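Local atomic coordinates of superoxide dismutase [Fe] (Sulfolobus acidocaldarius, PDB entry 1B06), a protein that converts superoxide radicals into hydrogen peroxide and molecular oxygen at an iron centre, protecting the cell from their toxicity. Residues A20-Y24 with I25-I29; K120-F123 with S124-N128. All blocks are in the same frame, centred on the assembly; numbering follows the deposited sequence.

Both contacts are local, made between residues that follow one another in the chain, but they lie in different kinds of backbone. Interaction 1 is the turn leading into helix 27-57 of the alpha-hairpin domain, whereas interaction 2 lies within helix 116-129 of the C-terminal domain; their centres are 22 Å apart. In interaction 1 Leu21 and Ile25 are buried and Lys27 is exposed; a carboxylate takes up the first amide of the helix and a water joins two residues of the irregular turn before it. In interaction 2 Val122, Phe123, Ser126 and Ala127 are buried and Gln121 exposed; serine hydroxyls add second bonds to carbonyls already used by the helix, while Phe123 faces the sheet and Glu125 a second subunit.

Interaction 1. Residues A20-Y24 with I25-I29; sequences ALEPY and ISKDI
The turn that feeds helix 27-57, the first long helix of the alpha-hairpin domain, is built here around a cis-proline and a helix N-cap, with Glu22 reaching over to the first residues of the helix. Its OE2 accepts from Lys27 N at 2.9 Å, a nearly straight bond (161°) in which the donor lies well above the carboxylate plane. CG of Glu22 lies against Ser26 CA, and the bend at chi2 (139°) from there carries the carboxylate to the amide of Lys27. The aliphatic part of Lys27 crosses this group at a slant, Lys27 CD lying 3.7 Å from Glu22 OE1, while NZ stays apart from the carboxylate. A negative group next to an amide of the first turn probably also interacts favourably with the helix dipole. Were Glu22 replaced by alanine, Lys27 N would probably lose this acceptor, and the lysine methylenes the carboxylate they rest on.

Ser26 occupies the N-cap, its OG receiving a weak bond from Ile29 N at 3.5 Å; with chi1 at 82° the hydroxyl sits between its own N and carbonyl carbon and faces the first turn. The peptide before Pro23 is cis, and CD of the proline lies over one face of the Tyr24 ring, offset toward its rim. Gln179 hydrogen-bonds to Pro23 O and Ser26 N, and Tyr180 OH bonds to Tyr24 O. Ile25 is buried about 6 Å, side chain to side chain, from the iron ligand His33. Across the turn Ile25 N donates to Leu21 O at 3.2 Å, and a water bridges the same two residues, accepting from Leu21 N at 3.1 Å and donating to Ile25 O at 2.7 Å.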
# COMPACT_ATOMS: atom_id res chain seq x y z
N ALA A 20 22.25 -12.96 24.03
CA ALA A 20 22.44 -14.33 23.56
C ALA A 20 22.69 -14.49 22.06
O ALA A 20 23.16 -15.54 21.61
CB ALA A 20 21.24 -15.18 23.97
N LEU A 21 22.37 -13.46 21.27
CA LEU A 21 22.57 -13.54 19.82
C LEU A 21 23.86 -12.89 19.34
O LEU A 21 24.12 -12.84 18.13
CB LEU A 21 21.37 -12.92 19.10
CG LEU A 21 20.01 -13.55 19.40
CD1 LEU A 21 18.93 -12.87 18.56
CD2 LEU A 21 20.06 -15.04 19.10
N GLU A 22 24.67 -12.39 20.26
CA GLU A 22 25.93 -11.76 19.89
C GLU A 22 26.87 -12.83 19.36
O GLU A 22 26.78 -13.99 19.77
CB GLU A 22 26.55 -11.08 21.11
CG GLU A 22 26.75 -9.59 20.91
CD GLU A 22 26.39 -8.80 22.14
OE1 GLU A 22 26.31 -9.41 23.22
OE2 GLU A 22 26.18 -7.57 22.02
N PRO A 23 27.79 -12.46 18.45
CA PRO A 23 28.06 -11.14 17.88
C PRO A 23 27.22 -10.77 16.66
O PRO A 23 27.38 -9.69 16.11
CB PRO A 23 29.53 -11.23 17.51
CG PRO A 23 29.68 -12.66 17.05
CD PRO A 23 28.71 -13.48 17.89
N TYR A 24 26.33 -11.66 16.24
CA TYR A 24 25.51 -11.40 15.06
C TYR A 24 24.52 -10.25 15.22
O TYR A 24 24.33 -9.46 14.30
CB TYR A 24 24.80 -12.69 14.67
CG TYR A 24 25.78 -13.85 14.65
CD1 TYR A 24 26.82 -13.88 13.73
CD2 TYR A 24 25.71 -14.86 15.61
CE1 TYR A 24 27.77 -14.89 13.76
CE2 TYR A 24 26.66 -15.88 15.65
CZ TYR A 24 27.69 -15.88 14.72
OH TYR A 24 28.63 -16.88 14.74
N ILE A 25 23.90 -10.16 16.39
CA ILE A 25 22.99 -9.06 16.68
C ILE A 25 23.29 -8.62 18.11
O ILE A 25 23.04 -9.36 19.06
CB ILE A 25 21.50 -9.48 16.59
CG1 ILE A 25 21.24 -10.15 15.24
CG2 ILE A 25 20.61 -8.25 16.75
CD1 ILE A 25 19.78 -10.45 14.96
N SER A 26 23.83 -7.42 18.25
CA SER A 26 24.20 -6.89 19.57
C SER A 26 23.03 -6.78 20.55
O SER A 26 21.88 -6.62 20.17
CB SER A 26 24.86 -5.52 19.41
OG SER A 26 23.89 -4.51 19.26
N LYS A 27 23.36 -6.85 21.84
CA LYS A 27 22.37 -6.76 22.90
C LYS A 27 21.71 -5.39 22.91
O LYS A 27 20.57 -5.25 23.36
CB LYS A 27 23.02 -7.03 24.26
CG LYS A 27 24.07 -6.01 24.66
CD LYS A 27 25.20 -6.65 25.45
CE LYS A 27 26.48 -5.81 25.42
NZ LYS A 27 26.35 -4.57 26.24
N ASP A 28 22.41 -4.38 22.41
CA ASP A 28 21.87 -3.03 22.36
C ASP A 28 20.64 -2.99 21.47
O ASP A 28 19.68 -2.26 21.74
CB ASP A 28 22.91 -2.05 21.82
CG ASP A 28 24.03 -1.79 22.80
OD1 ASP A 28 23.83 -2.03 24.01
OD2 ASP A 28 25.11 -1.35 22.35
N ILE A 29 20.68 -3.78 20.40
CA ILE A 29 19.57 -3.84 19.46
C ILE A 29 18.43 -4.65 20.06
O ILE A 29 17.29 -4.20 20.09
CB ILE A 29 20.02 -4.49 18.14
CG1 ILE A 29 20.82 -3.48 17.31
CG2 ILE A 29 18.81 -4.98 17.35
CD1 ILE A 29 21.58 -4.11 16.15
O HOH W 1 22.33 -10.33 21.52

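Interaction 2. Residues K120-F123 with S124-N128; sequences KQVF and SESAN
With chi1 near -71° in Ser124 and -57° in Ser126, each hydroxyl lies beside its own backbone N and turns back along the helix to the carbonyl four residues earlier. Ser124 OG donates to Lys120 O at 2.9 Å, and Ser126 OG to Val122 O at 2.9 Å. Both carbonyls are already taken by the amides of the same serines, Ser124 N at 3.0 Å from Lys120 O and Ser126 N at 3.0 Å from Val122 O. Each oxygen is thus gripped twice, hydroxyl and amide arriving from opposite faces of its plane. This is the familiar way a serine within an alpha-helix satisfies its hydroxyl. Between and beyond them the plain helical bonds continue, Glu125 N to Gln121 O and Ala127 N to Phe123 O, with Ala127 CB resting 3.4 Å from Phe123 O.

Ser124 OG has a further partner in Trp192 NE1, so this hydroxyl ties the helix to the chain just after helix 184-191. The extended chain of Glu125 reaches the second subunit, where OE2 hydrogen-bonds to Tyr65 OH of the second subunit, and Ser126 packs on Leu67 of that subunit. On the sheet side, Phe123 lies against Leu167 and Val169 of strand 165-170 and Thr136 of strand 134-140, while Ala127 touches Thr136 and Leu188 of helix 184-191.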
# COMPACT_ATOMS: atom_id res chain seq x y z
N LYS A 120 19.13 -20.72 0.10
CA LYS A 120 19.77 -19.61 0.80
C LYS A 120 20.02 -18.44 -0.15
O LYS A 120 19.83 -17.28 0.20
CB LYS A 120 21.08 -20.07 1.40
CG LYS A 120 21.44 -19.41 2.70
CD LYS A 120 22.03 -20.41 3.66
CE LYS A 120 23.36 -19.93 4.19
NZ LYS A 120 24.39 -20.99 4.12
N GLN A 121 20.47 -18.77 -1.36
CA GLN A 121 20.75 -17.75 -2.37
C GLN A 121 19.47 -17.03 -2.79
O GLN A 121 19.45 -15.81 -2.87
CB GLN A 121 21.38 -18.39 -3.61
CG GLN A 121 22.87 -18.62 -3.50
CD GLN A 121 23.38 -19.58 -4.55
OE1 GLN A 121 22.82 -19.69 -5.64
NE2 GLN A 121 24.46 -20.29 -4.23
N VAL A 122 18.43 -17.80 -3.08
CA VAL A 122 17.16 -17.24 -3.52
C VAL A 122 16.47 -16.45 -2.41
O VAL A 122 15.92 -15.37 -2.65
CB VAL A 122 16.20 -18.33 -4.03
CG1 VAL A 122 14.91 -17.70 -4.52
CG2 VAL A 122 16.86 -19.10 -5.16
N PHE A 123 16.50 -16.99 -1.19
CA PHE A 123 15.89 -16.30 -0.06
C PHE A 123 16.60 -14.98 0.21
O PHE A 123 15.96 -13.96 0.49
CB PHE A 123 15.93 -17.17 1.19
CG PHE A 123 15.11 -16.63 2.33
CD1 PHE A 123 15.64 -15.67 3.19
CD2 PHE A 123 13.81 -17.07 2.54
CE1 PHE A 123 14.87 -15.15 4.24
CE2 PHE A 123 13.03 -16.55 3.58
CZ PHE A 123 13.57 -15.59 4.43
N SER A 124 17.93 -14.99 0.12
CA SER A 124 18.70 -13.78 0.35
C SER A 124 18.45 -12.75 -0.75
O SER A 124 18.36 -11.55 -0.48
CB SER A 124 20.20 -14.12 0.43
OG SER A 124 20.50 -14.81 1.62
N GLU A 125 18.34 -13.23 -1.99
CA GLU A 125 18.09 -12.34 -3.12
C GLU A 125 16.74 -11.64 -2.95
O GLU A 125 16.61 -10.45 -3.23
CB GLU A 125 18.11 -13.13 -4.44
CG GLU A 125 18.19 -12.24 -5.67
CD GLU A 125 18.15 -13.02 -6.97
OE1 GLU A 125 18.45 -14.24 -6.95
OE2 GLU A 125 17.82 -12.43 -8.01
N SER A 126 15.75 -12.39 -2.49
CA SER A 126 14.42 -11.85 -2.26
C SER A 126 14.43 -10.83 -1.12
O SER A 126 13.84 -9.76 -1.22
CB SER A 126 13.45 -12.99 -1.91
OG SER A 126 13.44 -13.96 -2.93
N ALA A 127 15.12 -11.18 -0.03
CA ALA A 127 15.23 -10.30 1.14
C ALA A 127 15.89 -8.97 0.79
O ALA A 127 15.51 -7.92 1.30
CB ALA A 127 16.04 -10.99 2.23
N ASN A 128 16.90 -9.03 -0.08
CA ASN A 128 17.60 -7.82 -0.48
C ASN A 128 16.83 -6.97 -1.48
O ASN A 128 17.17 -5.81 -1.70
CB ASN A 128 18.96 -8.19 -1.06
CG ASN A 128 20.00 -8.41 0.01
OD1 ASN A 128 20.33 -7.50 0.76
ND2 ASN A 128 20.51 -9.63 0.10